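Local coordinates for endo-1,4-beta-xylanase (Pseudoalteromonas haloplanktis, PDB 1H12), which hydrolyses internal beta-1,4 linkages of xylan as a cold-adapted family 8 glycoside hydrolase, and probably acts on related beta-glucans as well, at residues W301-V306 with A354-G359; Q344-A349 with N366-L371; S202-A207 with T230-L235. All coordinates share one frame; numbering follows the deposited sequence.

Contact 1: W301-V306 with A354-G359; sequences WHKSAV and ASTNAG
Lys303 and Ala354 bring their backbones to within 5.1 Å, CA to CA, where the turn leading to helix 358-369 runs against the first turns of helix 300-318. The Lys303 CA turns its hydrogen toward Ala354 O, a CA-H...O contact of 3.3 Å with an angle of 154° at the hydrogen. That buried carbonyl finds no conventional hydrogen-bond donor, which leaves the weak C-H group facing it. Alanine suits its position because the methyl is small enough for the loop to come close: Ala354 CB lies 3.9 Å from His302 CB. In the conformer described, beta-branched Val306 sets both methyls against the alanine, CG2 3.6 Å from Ala354 CB. Farther out, the aliphatic part of Lys303 crosses Thr356 at about a right angle, CD 3.8 Å from CG2. Thr356 CG2, anti to its carbonyl carbon, faces the lysine, while OG1 (chi1 61°) bonds to Asn307. The loop keeps its shape partly through an ST turn, in which Asn357 N donates to Ser355 OG, before Asn357 N-caps helix 358-369. Helix 283-296 packs alongside: its Val289 touches His302 and Val306, Ala293 meets His302 and Ala354, and Asp292 takes the bond from His302 NE2.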
loop_
_atom_site.group_PDB
_atom_site.type_symbol
_atom_site.label_atom_id
_atom_site.label_comp_id
_atom_site.label_asym_id
_atom_site.label_seq_id
_atom_site.Cartn_x
_atom_site.Cartn_y
_atom_site.Cartn_z
ATOM N N TRP A 301 5.809 -8.327 -18.346
ATOM C CA TRP A 301 4.755 -8.790 -17.446
ATOM C C TRP A 301 4.024 -7.615 -16.781
ATOM O O TRP A 301 2.815 -7.716 -16.542
ATOM C CB TRP A 301 5.265 -9.772 -16.410
ATOM C CG TRP A 301 6.105 -9.189 -15.278
ATOM C CD1 TRP A 301 7.455 -9.071 -15.209
ATOM C CD2 TRP A 301 5.586 -8.697 -14.035
ATOM N NE1 TRP A 301 7.813 -8.503 -14.002
ATOM C CE2 TRP A 301 6.692 -8.240 -13.270
ATOM C CE3 TRP A 301 4.317 -8.598 -13.512
ATOM C CZ2 TRP A 301 6.537 -7.708 -11.984
ATOM C CZ3 TRP A 301 4.185 -8.010 -12.235
ATOM C CH2 TRP A 301 5.266 -7.595 -11.515
ATOM N N HIS A 302 4.721 -6.521 -16.455
ATOM C CA HIS A 302 4.043 -5.393 -15.835
ATOM C C HIS A 302 2.978 -4.846 -16.768
ATOM O O HIS A 302 1.854 -4.537 -16.370
ATOM C CB HIS A 302 4.972 -4.218 -15.526
ATOM C CG HIS A 302 6.106 -4.505 -14.595
ATOM N ND1 HIS A 302 7.300 -5.050 -15.020
ATOM C CD2 HIS A 302 6.238 -4.240 -13.270
ATOM C CE1 HIS A 302 8.098 -5.086 -13.966
ATOM N NE2 HIS A 302 7.485 -4.615 -12.885
ATOM N N LYS A 303 3.362 -4.691 -18.024
ATOM C CA LYS A 303 2.502 -4.080 -19.038
ATOM C C LYS A 303 1.303 -4.949 -19.285
ATOM O O LYS A 303 0.172 -4.454 -19.385
ATOM C CB LYS A 303 3.323 -3.847 -20.313
ATOM C CG LYS A 303 4.475 -2.911 -20.150
ATOM C CD LYS A 303 5.432 -2.985 -21.407
ATOM C CE LYS A 303 6.617 -2.335 -21.286
ATOM N NZ LYS A 303 7.411 -2.473 -22.595
ATOM N N SER A 304 1.499 -6.244 -19.450
ATOM C CA SER A 304 0.390 -7.147 -19.680
ATOM C C SER A 304 -0.562 -7.155 -18.483
ATOM O O SER A 304 -1.776 -7.145 -18.625
ATOM C CB SER A 304 0.947 -8.568 -19.968
ATOM O OG SER A 304 -0.077 -9.495 -20.145
ATOM N N ALA A 305 -0.012 -7.225 -17.278
ATOM C CA ALA A 305 -0.840 -7.267 -16.067
ATOM C C ALA A 305 -1.766 -6.065 -16.013
ATOM O O ALA A 305 -2.977 -6.217 -15.817
ATOM C CB ALA A 305 0.055 -7.295 -14.827
ATOM N N VAL A 306 -1.183 -4.882 -16.178
ATOM C CA VAL A 306 -2.020 -3.682 -16.078
ATOM C C VAL A 306 -2.934 -3.503 -17.280
ATOM O O VAL A 306 -4.115 -3.166 -17.101
ATOM C CB VAL A 306 -1.236 -2.418 -15.709
ATOM C CG1 VAL A 306 -0.383 -2.707 -14.434
ATOM C CG2 VAL A 306 -0.433 -1.868 -16.803
ATOM N N ALA A 354 2.669 1.529 -15.714
ATOM C CA ALA A 354 3.007 0.326 -16.467
ATOM C C ALA A 354 2.140 0.160 -17.715
ATOM O O ALA A 354 2.339 -0.832 -18.425
ATOM C CB ALA A 354 2.884 -0.934 -15.608
ATOM N N SER A 355 1.223 1.066 -17.985
ATOM C CA SER A 355 0.278 0.944 -19.137
ATOM C C SER A 355 0.961 1.386 -20.438
ATOM O O SER A 355 1.802 2.279 -20.449
ATOM C CB SER A 355 -0.933 1.887 -18.913
ATOM O OG SER A 355 -1.816 1.872 -20.112
ATOM N N THR A 356 0.519 0.758 -21.529
ATOM C CA THR A 356 0.976 1.166 -22.874
ATOM C C THR A 356 -0.126 1.667 -23.749
ATOM O O THR A 356 0.077 1.793 -24.960
ATOM C CB THR A 356 1.747 0.012 -23.547
ATOM O OG1 THR A 356 0.898 -1.125 -23.706
ATOM C CG2 THR A 356 2.925 -0.420 -22.805
ATOM N N ASN A 357 -1.289 1.959 -23.174
ATOM C CA ASN A 357 -2.472 2.348 -23.907
ATOM C C ASN A 357 -2.875 3.775 -23.544
ATOM O O ASN A 357 -3.422 4.035 -22.487
ATOM C CB ASN A 357 -3.592 1.344 -23.633
ATOM C CG ASN A 357 -4.833 1.576 -24.448
ATOM O OD1 ASN A 357 -5.316 2.706 -24.674
ATOM N ND2 ASN A 357 -5.418 0.450 -24.887
ATOM N N ALA A 358 -2.620 4.729 -24.426
ATOM C CA ALA A 358 -2.892 6.140 -24.152
ATOM C C ALA A 358 -4.351 6.406 -23.967
ATOM O O ALA A 358 -4.713 7.262 -23.136
ATOM C CB ALA A 358 -2.253 7.017 -25.275
ATOM N N GLY A 359 -5.222 5.734 -24.683
ATOM C CA GLY A 359 -6.641 5.883 -24.500
ATOM C C GLY A 359 -7.113 5.464 -23.091
ATOM O O GLY A 359 -7.893 6.187 -22.468
#

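Contact 2: Q344-A349 with N366-L371; sequences QKAANA and NEFWSL
The Phe368 ring is approached obliquely by Ala346 and Ala349 of helix 342-351. One side of the ring, CD1 and CE1, meets Ala346, with CD1 3.5 Å from Ala346 CA and CE1 3.6 Å from Ala346 CB. Ala349 CB instead sits by the root of the ring, 3.8 Å from Phe368 CB. With CG anti to the backbone N (chi1 167°), the phenyl extends from helix 358-369 along these two methyls, three residues apart on the partner helix. Alanines suit this surface because their short side chains let the helices approach to 5.5 Å between Lys345 CA and Phe368 CA. The ring also meets Tyr386, Ala389 and Met390 of helix 379-392, and an alanine in place of Phe368 would probably open a gap between the three helices and leave Ala346 without its aromatic neighbour.

Lys345 borders this apolar patch with an extended chain. Its CD passes 4.2 Å from Leu371 CD2, and its ammonium group reaches a water, 2.8 Å from NZ, that donates in turn to Glu367 O. Lysine can thus pair an apolar stem with a polar end. Glu367 OE1 is 4.8 Å from Lys345 NZ, too far for direct pairing, though the opposite charges probably attract weakly; Glu367 OE2 forms a salt bridge with Lys317. The contact joins two successive helices of the (alpha/alpha)6 barrel characteristic of family 8, and the side chain of Leu371 is about 8 Å from the bound xylose.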
loop_
_atom_site.group_PDB
_atom_site.type_symbol
_atom_site.label_atom_id
_atom_site.label_comp_id
_atom_site.label_asym_id
_atom_site.label_seq_id
_atom_site.Cartn_x
_atom_site.Cartn_y
_atom_site.Cartn_z
ATOM N N GLN A 344 -10.060 3.170 -5.271
ATOM C CA GLN A 344 -9.900 2.235 -6.365
ATOM C C GLN A 344 -9.468 2.972 -7.611
ATOM O O GLN A 344 -8.563 2.532 -8.357
ATOM C CB GLN A 344 -11.192 1.449 -6.547
ATOM C CG GLN A 344 -11.087 0.275 -7.472
ATOM C CD GLN A 344 -12.380 -0.431 -7.686
ATOM O OE1 GLN A 344 -13.417 -0.013 -7.144
ATOM N NE2 GLN A 344 -12.351 -1.502 -8.504
ATOM N N LYS A 345 -10.110 4.121 -7.881
ATOM C CA LYS A 345 -9.706 4.935 -9.007
ATOM C C LYS A 345 -8.262 5.436 -8.857
ATOM O O LYS A 345 -7.530 5.517 -9.842
ATOM C CB LYS A 345 -10.666 6.106 -9.159
ATOM C CG LYS A 345 -12.038 5.704 -9.588
ATOM C CD LYS A 345 -13.021 6.858 -9.683
ATOM C CE LYS A 345 -14.348 6.444 -10.328
ATOM N NZ LYS A 345 -15.364 7.540 -10.227
ATOM N N ALA A 346 -7.865 5.739 -7.642
ATOM C CA ALA A 346 -6.494 6.164 -7.346
ATOM C C ALA A 346 -5.478 5.031 -7.626
ATOM O O ALA A 346 -4.460 5.249 -8.276
ATOM C CB ALA A 346 -6.423 6.601 -5.868
ATOM N N ALA A 347 -5.772 3.835 -7.155
ATOM C CA ALA A 347 -4.927 2.682 -7.401
ATOM C C ALA A 347 -4.753 2.474 -8.891
ATOM O O ALA A 347 -3.661 2.214 -9.379
ATOM C CB ALA A 347 -5.506 1.459 -6.741
ATOM N N ASN A 348 -5.850 2.586 -9.644
ATOM C CA ASN A 348 -5.830 2.336 -11.062
ATOM C C ASN A 348 -5.057 3.418 -11.817
ATOM O O ASN A 348 -4.458 3.153 -12.858
ATOM C CB ASN A 348 -7.245 2.166 -11.596
ATOM C CG ASN A 348 -7.896 0.907 -11.076
ATOM O OD1 ASN A 348 -7.173 -0.044 -10.695
ATOM N ND2 ASN A 348 -9.245 0.841 -11.104
ATOM N N ALA A 349 -5.069 4.669 -11.305
ATOM C CA ALA A 349 -4.269 5.721 -11.913
ATOM C C ALA A 349 -2.758 5.428 -11.767
ATOM O O ALA A 349 -1.981 5.676 -12.688
ATOM C CB ALA A 349 -4.625 7.047 -11.345
ATOM N N ASN A 366 -7.963 10.694 -15.967
ATOM C CA ASN A 366 -8.924 11.777 -15.777
ATOM C C ASN A 366 -10.004 11.453 -14.780
ATOM O O ASN A 366 -10.460 12.326 -14.034
ATOM C CB ASN A 366 -9.428 12.282 -17.134
ATOM C CG ASN A 366 -8.319 13.122 -17.799
ATOM O OD1 ASN A 366 -7.937 14.083 -17.230
ATOM N ND2 ASN A 366 -7.751 12.678 -18.859
ATOM N N GLU A 367 -10.411 10.192 -14.686
ATOM C CA GLU A 367 -11.382 9.788 -13.679
ATOM C C GLU A 367 -10.821 9.994 -12.279
ATOM O O GLU A 367 -11.599 10.239 -11.346
ATOM C CB GLU A 367 -11.835 8.360 -13.858
ATOM C CG GLU A 367 -12.715 8.251 -15.080
ATOM C CD GLU A 367 -13.268 6.892 -15.317
ATOM O OE1 GLU A 367 -13.226 6.099 -14.324
ATOM O OE2 GLU A 367 -13.801 6.652 -16.485
ATOM N N PHE A 368 -9.527 9.833 -12.102
ATOM C CA PHE A 368 -8.882 10.110 -10.806
ATOM C C PHE A 368 -8.689 11.612 -10.565
ATOM O O PHE A 368 -9.004 12.117 -9.510
ATOM C CB PHE A 368 -7.539 9.390 -10.738
ATOM C CG PHE A 368 -6.648 9.833 -9.620
ATOM C CD1 PHE A 368 -6.920 9.537 -8.292
ATOM C CD2 PHE A 368 -5.539 10.576 -9.868
ATOM C CE1 PHE A 368 -6.161 9.944 -7.252
ATOM C CE2 PHE A 368 -4.746 11.021 -8.816
ATOM C CZ PHE A 368 -5.049 10.696 -7.520
ATOM N N TRP A 369 -8.171 12.310 -11.551
ATOM C CA TRP A 369 -7.791 13.691 -11.383
ATOM C C TRP A 369 -9.006 14.612 -11.217
ATOM O O TRP A 369 -8.884 15.683 -10.591
ATOM C CB TRP A 369 -6.944 14.159 -12.571
ATOM C CG TRP A 369 -6.145 15.421 -12.339
ATOM C CD1 TRP A 369 -6.411 16.652 -12.807
ATOM C CD2 TRP A 369 -4.990 15.536 -11.530
ATOM N NE1 TRP A 369 -5.461 17.531 -12.358
ATOM C CE2 TRP A 369 -4.591 16.874 -11.559
ATOM C CE3 TRP A 369 -4.257 14.628 -10.746
ATOM C CZ2 TRP A 369 -3.468 17.321 -10.948
ATOM C CZ3 TRP A 369 -3.145 15.062 -10.122
ATOM C CH2 TRP A 369 -2.760 16.425 -10.179
ATOM N N SER A 370 -10.157 14.195 -11.706
ATOM C CA SER A 370 -11.355 14.992 -11.556
ATOM C C SER A 370 -12.024 14.827 -10.227
ATOM O O SER A 370 -12.923 15.587 -9.888
ATOM C CB SER A 370 -12.335 14.639 -12.663
ATOM O OG SER A 370 -12.861 13.345 -12.454
ATOM N N LEU A 371 -11.582 13.876 -9.406
ATOM C CA LEU A 371 -12.222 13.652 -8.120
ATOM C C LEU A 371 -11.932 14.757 -7.132
ATOM O O LEU A 371 -10.854 15.327 -7.139
ATOM C CB LEU A 371 -11.636 12.390 -7.470
ATOM C CG LEU A 371 -11.937 11.074 -8.227
ATOM C CD1 LEU A 371 -11.094 9.980 -7.590
ATOM C CD2 LEU A 371 -13.423 10.737 -8.178
HETATM O O HOH W 1 -14.346 9.775 -11.547
#

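Contact 3: S202-A207 with T230-L235; sequences SYHIPA and TKSRTL
His204 and Ser232 meet where the lead-in to helix 206-215 packs on helix 219-243, an inter-helix contact within the (alpha/alpha)6 barrel of family 8 enzymes. The polar part is one hydrogen bond, His204 ND1 to Ser232 OG at 2.8 Å, with an angle of 152°; either atom could be the donor. The hydroxyl approaches the imidazole at its edge, near the ring plane. Ser232 holds OG anti to its own backbone N (chi1 -179°), which sends the oxygen out from the helix to the histidine. NE2, the other ring nitrogen, bonds to Thr199 OG1, so both nitrogens of this buried ring have partners and its rotation is fixed from two ends. Histidine serves well here, having two polar nitrogens at its edge and a pi face that can receive a methyl.

That face takes a CH-pi contact. Leu235, one helical turn beyond Ser232, lays CD1 over the ring centre, 3.7 Å from the centroid and 11° off the normal, so one helix supplies both the edge bond and the covering methyl.

Van der Waals packing follows at Pro206, in the first turn of helix 206-215, where a proline's missing N-H costs no helical hydrogen bond. Pro206 CG lies 3.4 Å from Ser232 OG. On the other partner, Pro206 CB lies 3.5 Å from Arg233 CG, at the start of the arginine's extended chain.

Charge enters through the same arginine. NH2 forms salt bridges with Asp210 and with Asp292 of helix 283-296, joining three helices; these carboxylates probably help to steady the guanidinium against the proline. Pro206 CB rests over one face of the Arg233 guanidinium, toward its rim, 3.6 Å from Arg233 NH2.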
loop_
_atom_site.group_PDB
_atom_site.type_symbol
_atom_site.label_atom_id
_atom_site.label_comp_id
_atom_site.label_asym_id
_atom_site.label_seq_id
_atom_site.Cartn_x
_atom_site.Cartn_y
_atom_site.Cartn_z
ATOM N N SER A 202 -1.531 -8.195 -2.815
ATOM C CA SER A 202 -1.386 -6.756 -2.532
ATOM C C SER A 202 -0.214 -6.412 -1.621
ATOM O O SER A 202 0.176 -5.260 -1.550
ATOM C CB SER A 202 -2.668 -6.189 -1.905
ATOM O OG SER A 202 -2.772 -6.495 -0.538
ATOM N N TYR A 203 0.336 -7.400 -0.923
ATOM C CA TYR A 203 1.464 -7.175 -0.057
ATOM C C TYR A 203 2.797 -7.157 -0.797
ATOM O O TYR A 203 3.839 -6.834 -0.233
ATOM C CB TYR A 203 1.543 -8.224 1.033
ATOM C CG TYR A 203 0.399 -8.288 2.022
ATOM C CD1 TYR A 203 -0.721 -7.437 1.953
ATOM C CD2 TYR A 203 0.435 -9.201 3.064
ATOM C CE1 TYR A 203 -1.724 -7.522 2.891
ATOM C CE2 TYR A 203 -0.577 -9.297 3.990
ATOM C CZ TYR A 203 -1.660 -8.444 3.922
ATOM O OH TYR A 203 -2.650 -8.512 4.889
ATOM N N HIS A 204 2.789 -7.557 -2.077
ATOM C CA HIS A 204 4.013 -7.682 -2.896
ATOM C C HIS A 204 4.355 -6.351 -3.545
ATOM O O HIS A 204 3.681 -5.907 -4.479
ATOM C CB HIS A 204 3.790 -8.748 -3.938
ATOM C CG HIS A 204 3.848 -10.116 -3.364
ATOM N ND1 HIS A 204 4.987 -10.861 -3.473
ATOM C CD2 HIS A 204 2.970 -10.812 -2.599
ATOM C CE1 HIS A 204 4.783 -11.984 -2.809
ATOM N NE2 HIS A 204 3.563 -11.991 -2.259
ATOM N N ILE A 205 5.463 -5.746 -3.068
ATOM C CA ILE A 205 5.943 -4.479 -3.624
ATOM C C ILE A 205 7.398 -4.713 -3.949
ATOM O O ILE A 205 8.289 -4.412 -3.138
ATOM C CB ILE A 205 5.705 -3.308 -2.695
ATOM C CG1 ILE A 205 4.262 -3.335 -2.169
ATOM C CG2 ILE A 205 6.030 -2.019 -3.419
ATOM C CD1 ILE A 205 3.987 -2.421 -1.113
ATOM N N PRO A 206 7.715 -5.267 -5.122
ATOM C CA PRO A 206 9.070 -5.779 -5.333
ATOM C C PRO A 206 10.161 -4.714 -5.176
ATOM O O PRO A 206 11.195 -4.979 -4.579
ATOM C CB PRO A 206 9.016 -6.395 -6.727
ATOM C CG PRO A 206 7.581 -6.835 -6.854
ATOM C CD PRO A 206 6.776 -5.736 -6.171
ATOM N N ALA A 207 9.902 -3.499 -5.643
ATOM C CA ALA A 207 10.880 -2.437 -5.559
ATOM C C ALA A 207 11.232 -2.120 -4.130
ATOM O O ALA A 207 12.367 -1.685 -3.861
ATOM C CB ALA A 207 10.383 -1.200 -6.281
ATOM N N THR A 230 13.186 -10.741 -6.341
ATOM C CA THR A 230 13.018 -11.600 -7.487
ATOM C C THR A 230 11.862 -12.548 -7.294
ATOM O O THR A 230 11.055 -12.776 -8.219
ATOM C CB THR A 230 14.337 -12.371 -7.716
ATOM O OG1 THR A 230 15.360 -11.451 -7.993
ATOM C CG2 THR A 230 14.201 -13.369 -8.891
ATOM N N LYS A 231 11.727 -13.131 -6.117
ATOM C CA LYS A 231 10.658 -14.078 -5.849
ATOM C C LYS A 231 9.312 -13.354 -5.857
ATOM O O LYS A 231 8.303 -14.002 -6.194
ATOM C CB LYS A 231 10.889 -14.780 -4.521
ATOM C CG LYS A 231 11.927 -15.906 -4.625
ATOM C CD LYS A 231 12.037 -16.679 -3.339
ATOM C CE LYS A 231 12.903 -17.882 -3.400
ATOM N NZ LYS A 231 13.130 -18.509 -2.012
ATOM N N SER A 232 9.282 -12.082 -5.497
ATOM C CA SER A 232 8.038 -11.334 -5.483
ATOM C C SER A 232 7.565 -11.058 -6.917
ATOM O O SER A 232 6.379 -11.202 -7.229
ATOM C CB SER A 232 8.208 -10.065 -4.685
ATOM O OG SER A 232 6.996 -9.331 -4.645
ATOM N N ARG A 233 8.500 -10.658 -7.763
ATOM C CA ARG A 233 8.147 -10.495 -9.173
ATOM C C ARG A 233 7.672 -11.832 -9.757
ATOM O O ARG A 233 6.733 -11.849 -10.560
ATOM C CB ARG A 233 9.286 -9.879 -9.966
ATOM C CG ARG A 233 9.649 -8.480 -9.496
ATOM C CD ARG A 233 10.532 -7.703 -10.440
ATOM N NE ARG A 233 10.798 -6.405 -9.914
ATOM C CZ ARG A 233 11.788 -6.096 -9.084
ATOM N NH1 ARG A 233 12.788 -6.939 -8.823
ATOM N NH2 ARG A 233 11.798 -4.911 -8.521
ATOM N N THR A 234 8.314 -12.936 -9.397
ATOM C CA THR A 234 7.886 -14.229 -9.887
ATOM C C THR A 234 6.486 -14.560 -9.407
ATOM O O THR A 234 5.648 -15.042 -10.176
ATOM C CB THR A 234 8.904 -15.286 -9.513
ATOM O OG1 THR A 234 10.121 -14.993 -10.154
ATOM C CG2 THR A 234 8.400 -16.710 -9.946
ATOM N N LEU A 235 6.204 -14.302 -8.142
ATOM C CA LEU A 235 4.870 -14.555 -7.602
ATOM C C LEU A 235 3.827 -13.737 -8.369
ATOM O O LEU A 235 2.780 -14.264 -8.752
ATOM C CB LEU A 235 4.858 -14.246 -6.084
ATOM C CG LEU A 235 3.551 -14.384 -5.312
ATOM C CD1 LEU A 235 2.577 -13.273 -5.510
ATOM C CD2 LEU A 235 2.893 -15.698 -5.546
#

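From the N terminus, contact 3 comes first: 202-207 meets 230-235, closing a mostly helical loop through the rest of helix 206-215 and the start of helix 219-243. It is complete before contact 1 opens at 301-306. Contact 1 closes a span of 47 residues, contact 2 a mostly helical one of 16, and the two cross, because 344-349 falls between the segments of contact 1 and 366-371 follows both. They share helix 358-369, whose N-terminal approach packs on helix 300-318 and whose C-terminal part packs on helix 342-351. Contacts 1 and 3 touch where Trp301 CZ2 lies 4.0 Å from Arg233 CB; contact 2 stays about 9 Å from contact 3 at the nearest atoms.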